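Flavodoxin (Fusobacterium nucleatum, PDB 6OHK) binds flavin mononucleotide and probably donates electrons to a number of redox enzymes. Local coordinates at residues K5-F10 with F27-D32; V22-F27 with K156-W161. The protein carries 1 engineered substitution. All coordinates share one frame; numbering follows the deposited sequence.

Contact 1 of 2, residues K5-F10 with F27-D32; sequences KTIGIF and FFLKKD
L29 meets the strand end-on: its two methyls reach I7 and I9, whose own ends point back at it. The chain arrives there through the last turn of helix 17-28, where F28 lies against I158 of helix 154-166 rather than against residues 5-10. L29 is the first residue to leave helical backbone angles, and its side chain turns in toward the sheet. CG sits beside the backbone N and opposite the carbonyl carbon (chi1 -62°), and the methyls fork over the strand. L29 CD2 touches I7 CD1 at 3.8 Å. The other methyl, L29 CD1, is a little farther from I7 CD1, at 4.1 Å. L29 CD1 also meets I9 CD1 at 4.0 Å. I7 and I9 alternate with G8, so both isoleucines face the helix side of the sheet. The contact joins strand 7-11 to the C-terminal end of the crossover helix in the beta-alpha-beta unit made of strand 7-11, helix 17-28 and strand 34-38, part of the flavodoxin fold; F34 of the next, parallel strand 34-38 packs on both L29 and I9. Past L29 the backbone reverses in a type I turn that runs to D32, closed by D32 N bonding to L29 O at 3.0 Å. The D32 carboxylate makes a long, weak ion pair with K166 of helix 154-166.

Contact 2 of 2, residues V22-F27 with K156-W161; sequences VDEIEF and KRIGDW
This is a buried helix-helix contact, apolar across the interface, where helix 17-28 packs against helix 154-166 of the flavodoxin fold. I25 and I158 mark the closest backbone approach, with I25 CA 6.7 Å from I158 CA. The side chains of these two isoleucines cross at about a right angle, with I158 CG2 against I25 CG1 at 3.9 Å. The other branch of I158 serves a second neighbour: with CG1 beside the backbone N (chi1 -65°), CD1 is carried across to the foot of E24, where I158 CD1 lies 3.9 Å from E24 CB. E24 thus offers aliphatic carbon to the interface while its extended chain takes the carboxylate onward; its side chain also touches T154 and P155. On the sheet side, I25 rests on I9 of strand 7-11 and I158 on L143 of strand 139-145, which places the contact over the central sheet. The FMN-binding residues T17 and T18 belong to the start of helix 17-28, and the side chain of E24 is about 11 Å from the flavin mononucleotide. On helix 154-166, K156 NZ bonds to the syn lone pair of D160 OD2 at 2.8 Å, a salt bridge within the one helix. Cohesion between the two segments therefore rests on apolar packing to which E24 gives its CB, while K156 and D160 pair on the outer side of their own helix.

Overall arrangement
From the N terminus, strand 7-11 enters the sheet, the chain runs past the FMN-binding residues T13, L14, T15, T17 and T18, and helix 17-28 leads back to residues 27-32, where contact 1 closes a short loop of one beta-alpha-beta unit. Contact 2 starts within that loop, at 22-27, and ends 129 residues later on helix 154-166, after the rest of the sheet has been laid down. The two therefore cross along the chain rather than nest, and they share F27. In space their centres are about 10 Å apart. I9 CD1 lies 4.1 Å from I25 CG2 and F28 CD2 3.5 Å from I158 CG2, so helix 17-28 packs on both strand 7-11 and helix 154-166.

Contact 1 of 2, residues K5-F10 with F27-D32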
ATOM      1  N   LYS A   5       2.419  14.581  11.053  1.00 12.27           N
ATOM      2  CA  LYS A   5       3.303  14.948   9.959  1.00 12.06           C
ATOM      3  C   LYS A   5       2.647  14.581   8.634  1.00 11.29           C
ATOM      4  O   LYS A   5       1.799  13.684   8.561  1.00 11.36           O
ATOM      5  CB  LYS A   5       4.656  14.261  10.097  1.00 12.89           C
ATOM      6  CG  LYS A   5       5.403  14.805  11.290  1.00 16.84           C
ATOM      7  CD  LYS A   5       6.745  14.155  11.513  1.00 18.68           C
ATOM      8  CE  LYS A   5       7.538  14.920  12.577  1.00 30.14           C
ATOM      9  NZ  LYS A   5       8.764  14.189  13.009  1.00 45.54           N
ATOM     10  N   THR A   6       3.034  15.285   7.587  1.00 11.29           N
ATOM     11  CA  THR A   6       2.443  15.065   6.281  1.00 11.00           C
ATOM     12  C   THR A   6       2.609  13.614   5.847  1.00 10.46           C
ATOM     13  O   THR A   6       3.682  13.015   6.010  1.00 11.28           O
ATOM     14  CB  THR A   6       3.103  15.992   5.268  1.00 12.22           C
ATOM     15  OG1 THR A   6       2.913  17.339   5.733  1.00 14.33           O
ATOM     16  CG2 THR A   6       2.506  15.854   3.890  1.00 12.84           C
ATOM     17  N   ILE A   7       1.544  13.078   5.278  1.00 10.03           N
ATOM     18  CA  ILE A   7       1.524  11.721   4.748  1.00  9.62           C
ATOM     19  C   ILE A   7       1.862  11.767   3.266  1.00  9.62           C
ATOM     20  O   ILE A   7       1.211  12.465   2.491  1.00 10.91           O
ATOM     21  CB  ILE A   7       0.142  11.108   4.968  1.00 10.43           C
ATOM     22  CG1 ILE A   7      -0.192  11.028   6.461  1.00 10.76           C
ATOM     23  CG2 ILE A   7       0.075   9.726   4.334  1.00 10.99           C
ATOM     24  CD1 ILE A   7      -1.681  10.932   6.758  1.00 12.98           C
ATOM     25  N   GLY A   8       2.877  11.022   2.877  1.00  8.53           N
ATOM     26  CA  GLY A   8       3.197  10.858   1.464  1.00  8.53           C
ATOM     27  C   GLY A   8       2.512   9.646   0.883  1.00  8.01           C
ATOM     28  O   GLY A   8       2.717   8.535   1.380  1.00  8.27           O
ATOM     29  N   ILE A   9       1.700   9.849  -0.140  1.00  8.59           N
ATOM     30  CA  ILE A   9       0.967   8.783  -0.813  1.00  7.77           C
ATOM     31  C   ILE A   9       1.605   8.558  -2.170  1.00  8.03           C
ATOM     32  O   ILE A   9       1.680   9.492  -2.983  1.00  9.29           O
ATOM     33  CB  ILE A   9      -0.509   9.164  -0.976  1.00  8.60           C
ATOM     34  CG1 ILE A   9      -1.126   9.561   0.364  1.00 10.14           C
ATOM     35  CG2 ILE A   9      -1.266   8.032  -1.650  1.00 10.15           C
ATOM     36  CD1 ILE A   9      -2.519  10.138   0.226  1.00 12.92           C
ATOM     37  N   PHE A  10       2.074   7.352  -2.420  1.00  7.54           N
ATOM     38  CA  PHE A  10       2.777   7.006  -3.654  1.00  7.36           C
ATOM     39  C   PHE A  10       2.055   5.842  -4.310  1.00  7.55           C
ATOM     40  O   PHE A  10       1.792   4.845  -3.643  1.00  7.86           O
ATOM     41  CB  PHE A  10       4.204   6.597  -3.332  1.00  7.91           C
ATOM     42  CG  PHE A  10       5.044   7.759  -2.839  1.00  8.24           C
ATOM     43  CD1 PHE A  10       4.981   8.202  -1.511  1.00  8.11           C
ATOM     44  CD2 PHE A  10       5.855   8.452  -3.716  1.00  8.65           C
ATOM     45  CE1 PHE A  10       5.692   9.299  -1.109  1.00  9.14           C
ATOM     46  CE2 PHE A  10       6.579   9.557  -3.302  1.00  9.10           C
ATOM     47  CZ  PHE A  10       6.491   9.969  -2.015  1.00  9.67           C
ATOM     48  N   PHE A  27      -9.801  11.311   0.387  1.00 11.09           N
ATOM     49  CA  PHE A  27     -11.017  11.793   1.026  1.00 11.30           C
ATOM     50  C   PHE A  27     -11.031  11.458   2.503  1.00 11.65           C
ATOM     51  O   PHE A  27     -11.396  12.299   3.341  1.00 12.11           O
ATOM     52  CB  PHE A  27     -12.248  11.240   0.315  1.00 12.39           C
ATOM     53  CG  PHE A  27     -13.517  11.714   0.944  1.00 14.58           C
ATOM     54  CD1 PHE A  27     -14.050  12.913   0.602  1.00 16.97           C
ATOM     55  CD2 PHE A  27     -14.112  10.979   1.922  1.00 15.42           C
ATOM     56  CE1 PHE A  27     -15.228  13.371   1.247  1.00 17.19           C
ATOM     57  CE2 PHE A  27     -15.259  11.431   2.566  1.00 20.27           C
ATOM     58  CZ  PHE A  27     -15.782  12.624   2.220  1.00 16.88           C
ATOM     59  N   PHE A  28     -10.652  10.244   2.878  1.00 11.60           N
ATOM     60  CA  PHE A  28     -10.608   9.909   4.296  1.00 13.65           C
ATOM     61  C   PHE A  28      -9.555  10.706   5.043  1.00 14.75           C
ATOM     62  O   PHE A  28      -9.705  10.905   6.265  1.00 18.85           O
ATOM     63  CB  PHE A  28     -10.371   8.416   4.495  1.00 16.91           C
ATOM     64  CG  PHE A  28     -11.551   7.574   4.180  1.00 17.09           C
ATOM     65  CD1 PHE A  28     -12.707   7.661   4.957  1.00 20.37           C
ATOM     66  CD2 PHE A  28     -11.520   6.665   3.130  1.00 17.54           C
ATOM     67  CE1 PHE A  28     -13.810   6.873   4.661  1.00 21.28           C
ATOM     68  CE2 PHE A  28     -12.618   5.883   2.836  1.00 20.90           C
ATOM     69  CZ  PHE A  28     -13.760   5.974   3.602  1.00 21.30           C
ATOM     70  N   LEU A  29      -8.533  11.199   4.361  1.00 12.77           N
ATOM     71  CA  LEU A  29      -7.521  12.101   4.931  1.00 14.54           C
ATOM     72  C   LEU A  29      -7.821  13.580   4.655  1.00 17.69           C
ATOM     73  O   LEU A  29      -6.902  14.424   4.672  1.00 19.75           O
ATOM     74  CB  LEU A  29      -6.161  11.795   4.332  1.00 13.72           C
ATOM     75  CG  LEU A  29      -5.614  10.422   4.581  1.00 12.13           C
ATOM     76  CD1 LEU A  29      -4.371  10.206   3.752  1.00 14.78           C
ATOM     77  CD2 LEU A  29      -5.334  10.212   6.064  1.00 12.93           C
ATOM     78  N   LYS A  30      -9.093  13.917   4.425  1.00 17.99           N
ATOM     79  CA  LYS A  30      -9.449  15.270   3.987  1.00 24.32           C
ATOM     80  C   LYS A  30      -8.857  16.339   4.894  1.00 17.01           C
ATOM     81  O   LYS A  30      -8.428  17.394   4.414  1.00 32.54           O
ATOM     82  CB  LYS A  30     -10.973  15.461   4.004  1.00 33.36           C
ATOM     83  CG  LYS A  30     -11.761  14.908   2.835  1.00 45.58           C
ATOM     84  CD  LYS A  30     -12.697  15.935   2.231  1.00 54.79           C
ATOM     85  CE  LYS A  30     -12.070  16.630   1.038  1.00 48.05           C
ATOM     86  NZ  LYS A  30     -11.819  15.663  -0.069  1.00 48.11           N
ATOM     87  N   LYS A  31      -8.915  16.133   6.204  1.00 19.22           N
ATOM     88  CA  LYS A  31      -8.524  17.127   7.205  1.00 25.09           C
ATOM     89  C   LYS A  31      -7.074  17.003   7.666  1.00 26.01           C
ATOM     90  O   LYS A  31      -6.669  17.685   8.614  1.00 24.41           O
ATOM     91  CB  LYS A  31      -9.411  16.973   8.457  1.00 31.49           C
ATOM     92  CG  LYS A  31     -10.909  17.128   8.232  1.00 43.47           C
ATOM     93  CD  LYS A  31     -11.250  18.186   7.183  1.00 51.92           C
ATOM     94  CE  LYS A  31     -10.748  19.573   7.567  1.00 45.75           C
ATOM     95  NZ  LYS A  31     -10.820  20.512   6.409  1.00 57.12           N
ATOM     96  N   ASP A  32      -6.317  16.111   7.071  1.00 15.01           N
ATOM     97  CA  ASP A  32      -4.939  15.820   7.413  1.00 14.92           C
ATOM     98  C   ASP A  32      -4.077  16.192   6.221  1.00 14.47           C
ATOM     99  O   ASP A  32      -4.509  16.064   5.073  1.00 20.31           O
ATOM    100  CB  ASP A  32      -4.797  14.314   7.651  1.00 16.91           C
ATOM    101  CG  ASP A  32      -5.709  13.811   8.752  1.00 24.96           C
ATOM    102  OD1 ASP A  32      -5.761  14.453   9.816  1.00 24.11           O
ATOM    103  OD2 ASP A  32      -6.376  12.775   8.551  1.00 26.88           O
TER

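Contact 2 of 2, residues V22-F27 with K156-W161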
ATOM      1  N   VAL A  22      -6.866   5.825  -4.608  1.00  8.63           N
ATOM      2  CA  VAL A  22      -6.142   6.938  -4.032  1.00  9.58           C
ATOM      3  C   VAL A  22      -7.083   8.087  -3.732  1.00  9.25           C
ATOM      4  O   VAL A  22      -6.964   8.734  -2.688  1.00 10.37           O
ATOM      5  CB  VAL A  22      -4.977   7.332  -4.951  1.00  9.78           C
ATOM      6  CG1 VAL A  22      -4.358   8.682  -4.554  1.00 12.51           C
ATOM      7  CG2 VAL A  22      -3.949   6.221  -4.966  1.00 11.71           C
ATOM      8  N   ASP A  23      -8.035   8.360  -4.617  1.00 11.09           N
ATOM      9  CA  ASP A  23      -9.024   9.401  -4.338  1.00 11.35           C
ATOM     10  C   ASP A  23      -9.824   9.103  -3.080  1.00 12.00           C
ATOM     11  O   ASP A  23     -10.122  10.015  -2.295  1.00 12.69           O
ATOM     12  CB  ASP A  23      -9.977   9.555  -5.524  1.00 16.92           C
ATOM     13  CG  ASP A  23      -9.339  10.242  -6.713  1.00 28.09           C
ATOM     14  OD1 ASP A  23      -8.312  10.938  -6.543  1.00 31.26           O
ATOM     15  OD2 ASP A  23      -9.896  10.095  -7.828  1.00 38.79           O
ATOM     16  N   GLU A  24     -10.168   7.843  -2.849  1.00 11.06           N
ATOM     17  CA  GLU A  24     -10.862   7.478  -1.622  1.00 12.29           C
ATOM     18  C   GLU A  24      -9.981   7.672  -0.399  1.00 10.59           C
ATOM     19  O   GLU A  24     -10.442   8.186   0.636  1.00 11.82           O
ATOM     20  CB  GLU A  24     -11.377   6.037  -1.716  1.00 14.33           C
ATOM     21  CG  GLU A  24     -12.396   5.891  -2.829  1.00 21.60           C
ATOM     22  CD  GLU A  24     -13.026   4.517  -2.969  1.00 35.18           C
ATOM     23  OE1 GLU A  24     -13.926   4.209  -2.168  1.00 30.41           O
ATOM     24  OE2 GLU A  24     -12.646   3.763  -3.898  1.00 24.27           O
ATOM     25  N   ILE A  25      -8.717   7.257  -0.468  1.00  9.94           N
ATOM     26  CA  ILE A  25      -7.779   7.485   0.622  1.00 10.06           C
ATOM     27  C   ILE A  25      -7.678   8.972   0.932  1.00 10.44           C
ATOM     28  O   ILE A  25      -7.747   9.391   2.096  1.00 11.12           O
ATOM     29  CB  ILE A  25      -6.400   6.894   0.267  1.00  9.63           C
ATOM     30  CG1 ILE A  25      -6.467   5.367   0.250  1.00 11.25           C
ATOM     31  CG2 ILE A  25      -5.332   7.402   1.230  1.00 11.44           C
ATOM     32  CD1 ILE A  25      -5.237   4.708  -0.382  1.00 12.56           C
ATOM     33  N   GLU A  26      -7.506   9.788  -0.097  1.00 10.21           N
ATOM     34  CA  GLU A  26      -7.382  11.226   0.099  1.00 11.31           C
ATOM     35  C   GLU A  26      -8.621  11.793   0.771  1.00 11.39           C
ATOM     36  O   GLU A  26      -8.515  12.680   1.634  1.00 12.83           O
ATOM     37  CB  GLU A  26      -7.140  11.923  -1.234  1.00 11.91           C
ATOM     38  CG  GLU A  26      -5.772  11.646  -1.823  1.00 12.32           C
ATOM     39  CD  GLU A  26      -5.532  12.403  -3.107  1.00 15.46           C
ATOM     40  OE1 GLU A  26      -6.467  13.091  -3.589  1.00 20.66           O
ATOM     41  OE2 GLU A  26      -4.422  12.323  -3.661  1.00 15.80           O
ATOM     42  N   PHE A  27      -9.801  11.311   0.387  1.00 11.09           N
ATOM     43  CA  PHE A  27     -11.017  11.793   1.026  1.00 11.30           C
ATOM     44  C   PHE A  27     -11.031  11.458   2.503  1.00 11.65           C
ATOM     45  O   PHE A  27     -11.396  12.299   3.341  1.00 12.11           O
ATOM     46  CB  PHE A  27     -12.248  11.240   0.315  1.00 12.39           C
ATOM     47  CG  PHE A  27     -13.517  11.714   0.944  1.00 14.58           C
ATOM     48  CD1 PHE A  27     -14.050  12.913   0.602  1.00 16.97           C
ATOM     49  CD2 PHE A  27     -14.112  10.979   1.922  1.00 15.42           C
ATOM     50  CE1 PHE A  27     -15.228  13.371   1.247  1.00 17.19           C
ATOM     51  CE2 PHE A  27     -15.259  11.431   2.566  1.00 20.27           C
ATOM     52  CZ  PHE A  27     -15.782  12.624   2.220  1.00 16.88           C
ATOM     53  N   LYS A 156     -15.447   0.818   3.147  1.00 14.90           N
ATOM     54  CA  LYS A 156     -15.261   0.484   4.554  1.00 15.67           C
ATOM     55  C   LYS A 156     -13.871  -0.077   4.807  1.00 13.28           C
ATOM     56  O   LYS A 156     -13.243   0.208   5.845  1.00 13.63           O
ATOM     57  CB  LYS A 156     -16.330  -0.501   5.026  1.00 19.53           C
ATOM     58  CG  LYS A 156     -16.127  -0.998   6.449  1.00 24.46           C
ATOM     59  CD  LYS A 156     -17.274  -1.887   6.895  1.00 33.43           C
ATOM     60  CE  LYS A 156     -17.613  -1.658   8.358  1.00 43.79           C
ATOM     61  NZ  LYS A 156     -16.458  -1.918   9.258  1.00 33.47           N
ATOM     62  N   ARG A 157     -13.358  -0.877   3.868  1.00 11.99           N
ATOM     63  CA  ARG A 157     -12.010  -1.403   4.052  1.00 11.69           C
ATOM     64  C   ARG A 157     -11.005  -0.275   4.169  1.00 10.43           C
ATOM     65  O   ARG A 157     -10.159  -0.275   5.079  1.00 10.47           O
ATOM     66  CB  ARG A 157     -11.625  -2.344   2.920  1.00 11.54           C
ATOM     67  CG  ARG A 157     -12.243  -3.722   3.032  1.00 11.24           C
ATOM     68  CD  ARG A 157     -11.970  -4.587   1.832  1.00 11.09           C
ATOM     69  NE  ARG A 157     -12.354  -5.968   2.088  1.00 11.69           N
ATOM     70  CZ  ARG A 157     -12.416  -6.906   1.152  1.00 11.04           C
ATOM     71  NH1 ARG A 157     -12.223  -6.617  -0.119  1.00 11.14           N
ATOM     72  NH2 ARG A 157     -12.677  -8.149   1.506  1.00 11.75           N
ATOM     73  N   ILE A 158     -11.094   0.705   3.289  1.00 10.60           N
ATOM     74  CA  ILE A 158     -10.170   1.835   3.336  1.00 10.62           C
ATOM     75  C   ILE A 158     -10.395   2.665   4.593  1.00 11.35           C
ATOM     76  O   ILE A 158      -9.439   3.031   5.279  1.00 10.96           O
ATOM     77  CB  ILE A 158     -10.288   2.690   2.065  1.00 10.52           C
ATOM     78  CG1 ILE A 158      -9.848   1.904   0.830  1.00 11.70           C
ATOM     79  CG2 ILE A 158      -9.477   3.978   2.217  1.00 12.69           C
ATOM     80  CD1 ILE A 158     -10.066   2.639  -0.463  1.00 12.41           C
ATOM     81  N   GLY A 159     -11.646   3.036   4.881  1.00 12.67           N
ATOM     82  CA  GLY A 159     -11.893   3.906   6.030  1.00 13.18           C
ATOM     83  C   GLY A 159     -11.419   3.291   7.326  1.00 12.87           C
ATOM     84  O   GLY A 159     -10.801   3.961   8.156  1.00 13.53           O
ATOM     85  N   ASP A 160     -11.699   2.010   7.528  1.00 13.23           N
ATOM     86  CA  ASP A 160     -11.249   1.348   8.735  1.00 13.20           C
ATOM     87  C   ASP A 160      -9.730   1.300   8.800  1.00 11.72           C
ATOM     88  O   ASP A 160      -9.133   1.456   9.866  1.00 13.10           O
ATOM     89  CB  ASP A 160     -11.755  -0.090   8.773  1.00 14.46           C
ATOM     90  CG  ASP A 160     -13.238  -0.211   9.049  1.00 19.61           C
ATOM     91  OD1 ASP A 160     -13.905   0.790   9.386  1.00 20.22           O
ATOM     92  OD2 ASP A 160     -13.717  -1.368   8.914  1.00 20.11           O
ATOM     93  N   TRP A 161      -9.087   1.042   7.659  1.00 11.07           N
ATOM     94  CA  TRP A 161      -7.630   0.928   7.637  1.00  9.67           C
ATOM     95  C   TRP A 161      -6.950   2.267   7.910  1.00 10.83           C
ATOM     96  O   TRP A 161      -5.971   2.335   8.653  1.00 10.94           O
ATOM     97  CB  TRP A 161      -7.233   0.378   6.272  1.00  9.92           C
ATOM     98  CG  TRP A 161      -5.798   0.053   6.088  1.00  9.63           C
ATOM     99  CD1 TRP A 161      -5.148  -1.040   6.572  1.00 10.55           C
ATOM    100  CD2 TRP A 161      -4.832   0.801   5.345  1.00  9.23           C
ATOM    101  NE1 TRP A 161      -3.844  -1.034   6.169  1.00 10.73           N
ATOM    102  CE2 TRP A 161      -3.614   0.093   5.426  1.00  9.05           C
ATOM    103  CE3 TRP A 161      -4.873   1.991   4.634  1.00  9.77           C
ATOM    104  CZ2 TRP A 161      -2.464   0.518   4.776  1.00  9.76           C
ATOM    105  CZ3 TRP A 161      -3.703   2.411   4.008  1.00 10.28           C
ATOM    106  CH2 TRP A 161      -2.539   1.671   4.091  1.00  9.72           C
TER